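Local coordinates for protein cytochrome P450 113A1 (Saccharopolyspora erythraea, PDB 2JJN) that hydroxylates the macrolactone ring of erythromycin D at C-12 to give erythromycin C, as a heme-dependent cytochrome P450 monooxygenase, at residues L31-L34 with G35-R38; W44-R47 with Y48-H52; T194-L197 with K198-A202; G209-L212 with I213-L216. The protein carries 2 engineered substitutions. All coordinates share one frame; numbering follows the deposited sequence.

Contact 1 of 4, residues L31-L34 with G35-R38; sequences LDWL and GTMR
A Met-aromatic contact one turn apart joins Trp33 to Met37 on the side of helix 27-40, the A helix of the P450 fold, that meets the hairpin. Met37 CG sits 3.6 Å from the centroid of the Trp33 six-membered ring, almost straight above it, in a CH-pi contact. The Met37 chain bends at both chi2 (-61°) and chi3 (-79°), so that Met37 SD approaches obliquely, 4.4 Å from the same Trp33 centroid, and Met37 CE ends 3.9 Å from Trp33 CZ2. In the backbone of the same turn, Trp33 O receives Met37 N at 2.9 Å; Thr36 OG1 adds a second bond to it in the conformer described, one of two modelled. On another side of the helix, Arg38 curls back over Leu34, with Arg38 NH1 3.9 Å from Leu34 CB. A water lies at the edge of its guanidinium, accepting from Arg38 NH1 at 2.8 Å and donating to Leu31 O. Arg38 NH1 also bonds Ser318, so the water and the serine share one nitrogen. Leu31 and Leu34 pack on Leu317 of helix 316-320, while Trp33 meets Trp44 of strand 43-45 edge-to-face and Phe54 receives both Leu34 and Met37.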
loop_
_atom_site.group_PDB
_atom_site.type_symbol
_atom_site.label_atom_id
_atom_site.label_comp_id
_atom_site.label_asym_id
_atom_site.label_seq_id
_atom_site.Cartn_x
_atom_site.Cartn_y
_atom_site.Cartn_z
ATOM N N LEU A 31 -18.131 -2.253 4.879
ATOM C CA LEU A 31 -17.888 -3.276 5.891
ATOM C C LEU A 31 -19.110 -4.128 6.156
ATOM O O LEU A 31 -19.006 -5.350 6.292
ATOM C CB LEU A 31 -17.370 -2.629 7.195
ATOM C CG LEU A 31 -15.974 -2.023 7.030
ATOM C CD1 LEU A 31 -15.651 -1.182 8.236
ATOM C CD2 LEU A 31 -14.890 -3.078 6.803
ATOM N N ASP A 32 -20.282 -3.488 6.226
ATOM C CA ASP A 32 -21.513 -4.227 6.533
ATOM C C ASP A 32 -21.771 -5.234 5.398
ATOM O O ASP A 32 -22.116 -6.398 5.644
ATOM C CB ASP A 32 -22.671 -3.226 6.665
ATOM C CG ASP A 32 -22.666 -2.501 8.020
ATOM O OD1 ASP A 32 -21.921 -2.925 8.934
ATOM O OD2 ASP A 32 -23.444 -1.531 8.163
ATOM N N TRP A 33 -21.582 -4.785 4.159
ATOM C CA TRP A 33 -21.772 -5.654 2.996
ATOM C C TRP A 33 -20.798 -6.821 2.998
ATOM O O TRP A 33 -21.183 -7.970 2.752
ATOM C CB TRP A 33 -21.685 -4.836 1.719
ATOM C CG TRP A 33 -21.948 -5.586 0.447
ATOM C CD1 TRP A 33 -23.182 -5.819 -0.126
ATOM C CD2 TRP A 33 -20.972 -6.139 -0.435
ATOM N NE1 TRP A 33 -23.022 -6.490 -1.318
ATOM C CE2 TRP A 33 -21.685 -6.722 -1.523
ATOM C CE3 TRP A 33 -19.575 -6.224 -0.418
ATOM C CZ2 TRP A 33 -21.039 -7.373 -2.589
ATOM C CZ3 TRP A 33 -18.918 -6.910 -1.497
ATOM C CH2 TRP A 33 -19.669 -7.438 -2.572
ATOM N N LEU A 34 -19.527 -6.527 3.221
ATOM C CA LEU A 34 -18.548 -7.612 3.291
ATOM C C LEU A 34 -18.931 -8.631 4.349
ATOM O O LEU A 34 -18.763 -9.839 4.115
ATOM C CB LEU A 34 -17.181 -7.028 3.634
ATOM C CG LEU A 34 -16.579 -6.152 2.525
ATOM C CD1 LEU A 34 -15.285 -5.448 3.031
ATOM C CD2 LEU A 34 -16.273 -6.957 1.248
ATOM N N GLY A 35 -19.421 -8.157 5.514
ATOM C CA GLY A 35 -19.921 -9.054 6.565
ATOM C C GLY A 35 -21.014 -9.975 6.045
ATOM O O GLY A 35 -20.989 -11.202 6.247
ATOM N N THR A 36 -21.960 -9.412 5.337
ATOM C CA THR A 36 -23.059 -10.230 4.821
ATOM C C THR A 36 -22.554 -11.250 3.802
ATOM O O THR A 36 -23.047 -12.392 3.751
ATOM C CB THR A 36 -24.178 -9.378 4.228
ATOM O OG1 THR A 36 -23.698 -8.642 3.095
ATOM C CG2 THR A 36 -24.764 -8.440 5.288
ATOM N N MET A 37 -21.579 -10.864 2.992
ATOM C CA MET A 37 -21.075 -11.757 1.962
ATOM C C MET A 37 -20.239 -12.858 2.580
ATOM O O MET A 37 -20.313 -14.013 2.142
ATOM C CB MET A 37 -20.228 -10.980 0.934
ATOM C CG MET A 37 -21.015 -9.881 0.143
ATOM S SD MET A 37 -22.377 -10.616 -0.810
ATOM C CE MET A 37 -21.398 -11.232 -2.185
ATOM N N ARG A 38 -19.463 -12.535 3.601
ATOM C CA ARG A 38 -18.756 -13.625 4.313
ATOM C C ARG A 38 -19.730 -14.699 4.808
ATOM O O ARG A 38 -19.456 -15.900 4.719
ATOM C CB ARG A 38 -17.966 -13.109 5.503
ATOM C CG ARG A 38 -16.699 -12.354 5.133
ATOM C CD ARG A 38 -15.722 -12.226 6.363
ATOM N NE ARG A 38 -16.368 -11.484 7.454
ATOM C CZ ARG A 38 -16.505 -10.150 7.519
ATOM N NH1 ARG A 38 -16.047 -9.370 6.542
ATOM N NH2 ARG A 38 -17.119 -9.563 8.567
HETATM O O HOH W 1 -16.725 -6.746 7.354
#

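Contact 2 of 4, residues W44-R47 with Y48-H52; sequences WQDR and YGVWH
Asp46 and His52 cross at about a right angle at the turn end of the hairpin formed by strands 43-45 and 51-53. His52 NE2 gives a nearly straight hydrogen bond of 2.9 Å to Asp46 OD2; the carboxylate oxygen lies in the imidazole plane, but the donor stands above the carboxylate plane. With CG placed between its own backbone N and carbonyl carbon (chi1 76°), the aspartate turns OD1 back into the type I turn from Asp46 to Gly49. There Tyr48 N at 2.8 Å and Val50 N at 3.0 Å reach Asp46 OD1 from opposite faces of the carboxylate. Trp44 runs alongside His52, Trp44 CE3 being 3.5 Å from His52 CD2, with the two rings inclined at 38°. On the other face of the sheet Gln45 lies across Trp51: Gln45 CB is 3.6 Å from the centroid of the Trp51 six-membered ring and over its centre, and the extended chain carries the amide across the rim at CZ2. A water accepts a hydrogen bond from Trp51 NE1 and donates to Gln45 OE1 and Gly49 O. At the tip, Arg47 and Tyr48 run side by side; Arg47 CG sits over the phenol centre and Arg47 NH2 bonds Tyr48 OH at 3.1 Å, although Glu20 is the stronger partner of that hydroxyl. His52 ND1 is hydrogen-bonded to Trp315 NE1 on strand 311-315. Three bonds therefore grip the Asp46 carboxylate, holding the turn and an imidazole in fixed relation, and the histidine contact would probably favour the charged form of the acid.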
loop_
_atom_site.group_PDB
_atom_site.type_symbol
_atom_site.label_atom_id
_atom_site.label_comp_id
_atom_site.label_asym_id
_atom_site.label_seq_id
_atom_site.Cartn_x
_atom_site.Cartn_y
_atom_site.Cartn_z
ATOM N N TRP A 44 -17.969 -14.737 -4.799
ATOM C CA TRP A 44 -19.038 -14.036 -5.497
ATOM C C TRP A 44 -18.537 -13.591 -6.877
ATOM O O TRP A 44 -17.410 -13.113 -7.010
ATOM C CB TRP A 44 -19.423 -12.775 -4.700
ATOM C CG TRP A 44 -20.429 -11.925 -5.378
ATOM C CD1 TRP A 44 -21.706 -12.279 -5.724
ATOM C CD2 TRP A 44 -20.264 -10.551 -5.744
ATOM N NE1 TRP A 44 -22.336 -11.194 -6.345
ATOM C CE2 TRP A 44 -21.474 -10.125 -6.349
ATOM C CE3 TRP A 44 -19.206 -9.654 -5.638
ATOM C CZ2 TRP A 44 -21.640 -8.797 -6.849
ATOM C CZ3 TRP A 44 -19.354 -8.358 -6.133
ATOM C CH2 TRP A 44 -20.564 -7.944 -6.745
ATOM N N GLN A 45 -19.380 -13.724 -7.901
ATOM C CA GLN A 45 -19.012 -13.350 -9.261
ATOM C C GLN A 45 -19.793 -12.107 -9.612
ATOM O O GLN A 45 -21.024 -12.098 -9.511
ATOM C CB GLN A 45 -19.458 -14.487 -10.191
ATOM C CG GLN A 45 -19.128 -14.226 -11.660
ATOM C CD GLN A 45 -19.710 -15.284 -12.595
ATOM O OE1 GLN A 45 -19.195 -15.549 -13.736
ATOM N NE2 GLN A 45 -20.770 -15.887 -12.161
ATOM N N ASP A 46 -19.093 -11.034 -9.970
ATOM C CA ASP A 46 -19.730 -9.767 -10.312
ATOM C C ASP A 46 -20.171 -9.658 -11.771
ATOM O O ASP A 46 -20.004 -10.603 -12.560
ATOM C CB ASP A 46 -18.891 -8.559 -9.836
ATOM C CG ASP A 46 -17.668 -8.280 -10.688
ATOM O OD1 ASP A 46 -17.609 -8.762 -11.858
ATOM O OD2 ASP A 46 -16.800 -7.544 -10.142
ATOM N N ARG A 47 -20.745 -8.491 -12.105
ATOM C CA ARG A 47 -21.330 -8.358 -13.456
ATOM C C ARG A 47 -20.285 -8.316 -14.558
ATOM O O ARG A 47 -20.634 -8.420 -15.769
ATOM C CB ARG A 47 -22.227 -7.119 -13.522
ATOM C CG ARG A 47 -21.491 -5.811 -13.446
ATOM C CD ARG A 47 -22.525 -4.679 -13.717
ATOM N NE ARG A 47 -21.927 -3.471 -14.241
ATOM C CZ ARG A 47 -22.254 -2.877 -15.391
ATOM N NH1 ARG A 47 -23.201 -3.372 -16.181
ATOM N NH2 ARG A 47 -21.636 -1.751 -15.739
ATOM N N TYR A 48 -19.021 -8.117 -14.181
ATOM C CA TYR A 48 -17.939 -8.106 -15.170
ATOM C C TYR A 48 -17.295 -9.476 -15.269
ATOM O O TYR A 48 -16.320 -9.639 -15.983
ATOM C CB TYR A 48 -16.888 -7.079 -14.776
ATOM C CG TYR A 48 -17.443 -5.689 -14.590
ATOM C CD1 TYR A 48 -17.537 -5.136 -13.339
ATOM C CD2 TYR A 48 -17.924 -4.965 -15.690
ATOM C CE1 TYR A 48 -18.074 -3.856 -13.151
ATOM C CE2 TYR A 48 -18.455 -3.701 -15.518
ATOM C CZ TYR A 48 -18.523 -3.162 -14.243
ATOM O OH TYR A 48 -19.070 -1.913 -14.038
ATOM N N GLY A 49 -17.826 -10.459 -14.520
ATOM C CA GLY A 49 -17.214 -11.812 -14.524
ATOM C C GLY A 49 -15.942 -11.882 -13.699
ATOM O O GLY A 49 -15.137 -12.806 -13.867
ATOM N N VAL A 50 -15.795 -10.923 -12.782
ATOM C CA VAL A 50 -14.669 -10.898 -11.836
ATOM C C VAL A 50 -15.155 -11.512 -10.535
ATOM O O VAL A 50 -16.254 -11.231 -10.085
ATOM C CB VAL A 50 -14.192 -9.446 -11.584
ATOM C CG1 VAL A 50 -13.107 -9.451 -10.534
ATOM C CG2 VAL A 50 -13.657 -8.859 -12.870
ATOM N N TRP A 51 -14.323 -12.359 -9.937
ATOM C CA TRP A 51 -14.729 -13.091 -8.748
ATOM C C TRP A 51 -14.116 -12.434 -7.543
ATOM O O TRP A 51 -13.121 -11.637 -7.652
ATOM C CB TRP A 51 -14.218 -14.533 -8.859
ATOM C CG TRP A 51 -14.985 -15.288 -9.925
ATOM C CD1 TRP A 51 -14.849 -15.177 -11.290
ATOM C CD2 TRP A 51 -16.048 -16.217 -9.707
ATOM N NE1 TRP A 51 -15.746 -16.007 -11.934
ATOM C CE2 TRP A 51 -16.491 -16.661 -10.986
ATOM C CE3 TRP A 51 -16.674 -16.729 -8.543
ATOM C CZ2 TRP A 51 -17.514 -17.603 -11.146
ATOM C CZ3 TRP A 51 -17.680 -17.684 -8.703
ATOM C CH2 TRP A 51 -18.079 -18.123 -9.997
ATOM N N HIS A 52 -14.780 -12.605 -6.419
ATOM C CA HIS A 52 -14.363 -11.932 -5.206
ATOM C C HIS A 52 -14.394 -12.955 -4.070
ATOM O O HIS A 52 -15.385 -13.704 -3.925
ATOM C CB HIS A 52 -15.393 -10.848 -4.874
ATOM C CG HIS A 52 -15.416 -9.762 -5.889
ATOM N ND1 HIS A 52 -14.722 -8.576 -5.728
ATOM C CD2 HIS A 52 -16.032 -9.696 -7.095
ATOM C CE1 HIS A 52 -14.914 -7.821 -6.810
ATOM N NE2 HIS A 52 -15.716 -8.468 -7.639
HETATM O O HOH W 2 -16.402 -15.172 -14.620
#

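Contact 3 of 4, residues T194-L197 with K198-A202; sequences TAYL and KARCA
Between Thr194 and Ala202 the chain keeps regular alpha-helical geometry, each amide from Lys198 to Cys201 bonding to the carbonyl four residues back. The Lys198 N to Thr194 O bond measures 2.8 Å. The Arg200 N to Tyr196 O bond is longer, at 3.2 Å. This is part of helix 180-206, the long G helix of the P450 fold. Its principal side-chain contact is Arg200 laid over one face of the Tyr196 ring. The tyrosine has CG anti to the backbone N (chi1 173°), which leans its ring along the helix toward the next turn. Arg200 answers with a chain bent at chi2 (-74°) and chi3, so that successive groups cross the aromatic face. Arg200 CG stands above the rim on the CE2 side, 4.2 Å from the Tyr196 ring centroid, in a CH-pi contact. Arg200 CD passes 4.0 Å from Tyr196 CZ, and Arg200 NH1 comes down over the far side, 3.1 Å from Tyr196 CE1. The guanidinium does not lie flat on the phenol, the two planes being 53° apart. Arg200 NH1 is also 3.2 Å from Tyr196 O, but the angle is too poor for a hydrogen bond. The strongest polar partner of Arg200 is Glu203, which takes NE in a salt bridge. Leu197 and Cys201 pack against helix 228-259, where Thr194 bonds Thr236. The arginine thus has its charge met by the glutamate, while its methylenes and NH1 rest over an aromatic face whose electron-rich character is compatible with that charge.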
loop_
_atom_site.group_PDB
_atom_site.type_symbol
_atom_site.label_atom_id
_atom_site.label_comp_id
_atom_site.label_asym_id
_atom_site.label_seq_id
_atom_site.Cartn_x
_atom_site.Cartn_y
_atom_site.Cartn_z
ATOM N N THR A 194 8.472 5.893 -15.685
ATOM C CA THR A 194 9.369 4.773 -15.976
ATOM C C THR A 194 10.492 5.196 -16.925
ATOM O O THR A 194 11.663 4.817 -16.738
ATOM C CB THR A 194 8.582 3.545 -16.488
ATOM O OG1 THR A 194 7.687 3.121 -15.448
ATOM C CG2 THR A 194 9.528 2.404 -16.849
ATOM N N ALA A 195 10.170 5.988 -17.945
ATOM C CA ALA A 195 11.230 6.485 -18.865
ATOM C C ALA A 195 12.258 7.337 -18.127
ATOM O O ALA A 195 13.450 7.250 -18.378
ATOM C CB ALA A 195 10.599 7.286 -19.993
ATOM N N TYR A 196 11.781 8.220 -17.247
ATOM C CA TYR A 196 12.675 9.035 -16.421
ATOM C C TYR A 196 13.580 8.125 -15.575
ATOM O O TYR A 196 14.798 8.324 -15.531
ATOM C CB TYR A 196 11.845 9.923 -15.497
ATOM C CG TYR A 196 12.660 10.678 -14.509
ATOM C CD1 TYR A 196 13.368 11.816 -14.884
ATOM C CD2 TYR A 196 12.723 10.255 -13.182
ATOM C CE1 TYR A 196 14.143 12.519 -13.940
ATOM C CE2 TYR A 196 13.475 10.950 -12.235
ATOM C CZ TYR A 196 14.180 12.073 -12.620
ATOM O OH TYR A 196 14.943 12.755 -11.662
ATOM N N LEU A 197 12.987 7.123 -14.954
ATOM C CA LEU A 197 13.795 6.224 -14.100
ATOM C C LEU A 197 14.779 5.427 -14.952
ATOM O O LEU A 197 15.915 5.160 -14.500
ATOM C CB LEU A 197 12.928 5.305 -13.227
ATOM C CG LEU A 197 12.117 6.074 -12.163
ATOM C CD1 LEU A 197 11.173 5.115 -11.432
ATOM C CD2 LEU A 197 13.065 6.729 -11.181
ATOM N N LYS A 198 14.365 5.044 -16.159
ATOM C CA LYS A 198 15.273 4.281 -17.043
ATOM C C LYS A 198 16.515 5.104 -17.366
ATOM O O LYS A 198 17.650 4.572 -17.423
ATOM C CB LYS A 198 14.545 3.824 -18.299
ATOM C CG LYS A 198 15.337 2.787 -19.084
ATOM C CD LYS A 198 14.627 2.441 -20.382
ATOM C CE LYS A 198 15.398 1.407 -21.150
ATOM N NZ LYS A 198 14.906 1.297 -22.548
ATOM N N ALA A 199 16.335 6.419 -17.565
ATOM C CA ALA A 199 17.476 7.273 -17.813
ATOM C C ALA A 199 18.401 7.361 -16.604
ATOM O O ALA A 199 19.628 7.418 -16.770
ATOM C CB ALA A 199 17.015 8.674 -18.230
ATOM N N ARG A 200 17.814 7.385 -15.406
ATOM C CA ARG A 200 18.600 7.375 -14.170
ATOM C C ARG A 200 19.336 6.054 -14.021
ATOM O O ARG A 200 20.501 6.039 -13.604
ATOM C CB ARG A 200 17.748 7.690 -12.937
ATOM C CG ARG A 200 16.871 8.957 -13.107
ATOM C CD ARG A 200 17.688 10.255 -13.030
ATOM N NE ARG A 200 18.364 10.641 -14.275
ATOM C CZ ARG A 200 17.760 11.048 -15.393
ATOM N NH1 ARG A 200 16.431 11.079 -15.474
ATOM N NH2 ARG A 200 18.486 11.404 -16.447
ATOM N N CYS A 201 18.684 4.943 -14.351
ATOM C CA CYS A 201 19.385 3.638 -14.326
ATOM C C CYS A 201 20.602 3.615 -15.264
ATOM O O CYS A 201 21.716 3.134 -14.910
ATOM C CB CYS A 201 18.429 2.540 -14.732
ATOM S SG CYS A 201 17.172 2.162 -13.493
ATOM N N ALA A 202 20.414 4.122 -16.490
ATOM C CA ALA A 202 21.540 4.196 -17.421
ATOM C C ALA A 202 22.682 5.040 -16.834
ATOM O O ALA A 202 23.877 4.747 -17.047
ATOM C CB ALA A 202 21.089 4.735 -18.782
#

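Contact 4 of 4, residues G209-L212 with I213-L216; sequences GDDL and ISRL
Asp211 is the N-cap of helix 212-218, the H helix of the P450 fold, and its side chain meets Ser214 in the first turn. The aspartate takes the position with CG between its backbone N and carbonyl carbon (chi1 60°), and the carboxylate folds over that turn. Asp211 OD1 accepts from Ser214 N at 2.9 Å, from above the carboxylate plane, while Asp211 OD2 receives Ser214 OG at 2.7 Å on its syn side. Ser214 OG in turn accepts from Gly209 N at 2.8 Å, tying the loop before the cap to the helix. Arg215 stretches back past the cap with a kink at chi3 (61°), and Arg215 NH1 makes a salt bridge of 3.1 Å with Asp210 OD1. The carboxylate oxygen lies in the guanidinium plane, yet the two groups are turned 78° against each other, so one oxygen and one nitrogen carry the pair. Asp210, Asp211 and Arg215 are each modelled in two conformers, and these bonds describe one of them. The strongest partner of Arg215 is Ala105 O, which binds NE. Leu212 CG meets Leu216 CD1 at 4.1 Å. Leu212 and Leu216 face helix 228-259, Leu212 also touches Leu151 and Leu152 of helix 142-152, and Ile213 packs against helix 180-206.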
loop_
_atom_site.group_PDB
_atom_site.type_symbol
_atom_site.label_atom_id
_atom_site.label_comp_id
_atom_site.label_asym_id
_atom_site.label_seq_id
_atom_site.Cartn_x
_atom_site.Cartn_y
_atom_site.Cartn_z
ATOM N N GLY A 209 27.137 4.360 -7.735
ATOM C CA GLY A 209 27.482 4.669 -6.340
ATOM C C GLY A 209 26.817 3.628 -5.460
ATOM O O GLY A 209 26.809 2.453 -5.792
ATOM N N ASP A 210 26.316 4.043 -4.302
ATOM C CA ASP A 210 25.684 3.064 -3.421
ATOM C C ASP A 210 24.248 3.438 -3.109
ATOM O O ASP A 210 23.679 2.879 -2.162
ATOM C CB ASP A 210 26.448 2.880 -2.101
ATOM C CG ASP A 210 26.129 1.538 -1.405
ATOM O OD1 ASP A 210 26.041 0.476 -2.062
ATOM O OD2 ASP A 210 25.965 1.534 -0.170
ATOM N N ASP A 211 23.665 4.341 -3.905
ATOM C CA ASP A 211 22.187 4.495 -3.876
ATOM C C ASP A 211 21.508 3.211 -4.392
ATOM O O ASP A 211 22.174 2.313 -4.932
ATOM C CB ASP A 211 21.761 5.675 -4.696
ATOM C CG ASP A 211 22.211 5.485 -6.207
ATOM O OD1 ASP A 211 21.397 4.972 -7.029
ATOM O OD2 ASP A 211 23.426 5.701 -6.560
ATOM N N LEU A 212 20.184 3.109 -4.235
ATOM C CA LEU A 212 19.514 1.869 -4.520
ATOM C C LEU A 212 19.482 1.587 -6.030
ATOM O O LEU A 212 19.580 0.417 -6.405
ATOM C CB LEU A 212 18.106 1.841 -3.891
ATOM C CG LEU A 212 17.428 0.502 -4.089
ATOM C CD1 LEU A 212 18.080 -0.614 -3.325
ATOM C CD2 LEU A 212 15.955 0.624 -3.642
ATOM N N ILE A 213 19.350 2.623 -6.868
ATOM C CA ILE A 213 19.429 2.383 -8.348
ATOM C C ILE A 213 20.785 1.759 -8.697
ATOM O O ILE A 213 20.831 0.776 -9.441
ATOM C CB ILE A 213 19.105 3.626 -9.180
ATOM C CG1 ILE A 213 17.601 3.921 -9.034
ATOM C CG2 ILE A 213 19.459 3.395 -10.673
ATOM C CD1 ILE A 213 17.209 5.186 -9.784
ATOM N N SER A 214 21.881 2.345 -8.203
ATOM C CA SER A 214 23.216 1.744 -8.465
ATOM C C SER A 214 23.286 0.314 -7.981
ATOM O O SER A 214 23.840 -0.572 -8.664
ATOM C CB SER A 214 24.292 2.536 -7.750
ATOM O OG SER A 214 24.401 3.862 -8.285
ATOM N N ARG A 215 22.743 0.047 -6.779
ATOM C CA ARG A 215 22.782 -1.301 -6.279
ATOM C C ARG A 215 21.935 -2.250 -7.120
ATOM O O ARG A 215 22.323 -3.410 -7.307
ATOM C CB ARG A 215 22.310 -1.328 -4.832
ATOM C CG ARG A 215 23.280 -0.611 -3.892
ATOM C CD ARG A 215 22.688 -0.485 -2.479
ATOM N NE ARG A 215 22.430 -1.799 -1.902
ATOM C CZ ARG A 215 23.343 -2.542 -1.278
ATOM N NH1 ARG A 215 24.584 -2.095 -1.122
ATOM N NH2 ARG A 215 23.009 -3.741 -0.797
ATOM N N LEU A 216 20.824 -1.739 -7.651
ATOM C CA LEU A 216 19.962 -2.568 -8.497
ATOM C C LEU A 216 20.671 -2.891 -9.833
ATOM O O LEU A 216 20.565 -4.006 -10.357
ATOM C CB LEU A 216 18.648 -1.846 -8.801
ATOM C CG LEU A 216 17.676 -1.885 -7.613
ATOM C CD1 LEU A 216 16.600 -0.827 -7.869
ATOM C CD2 LEU A 216 17.050 -3.288 -7.429
#

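The four contacts form two well-separated clusters, following one another along the chain. Contacts 1 and 2, with centres 16 Å apart, join helix 27-40 to the hairpin at the edge of the five-stranded mixed sheet; they touch where Met37 CE lies 3.4 Å from Trp44 CG. Contacts 3 and 4, with centres 13 Å apart, lie on consecutive helices, and Ile213 CG2 packs 3.7 Å from Cys201 CA. About 45 Å separates the centres of contacts 1 and 4, which stand on opposite sides of the chain's centre. The sheet cluster approaches substrate-binding Gln292 through Val50, whereas the helical cluster approaches the heme through Leu212, about 7 Å away by side chain.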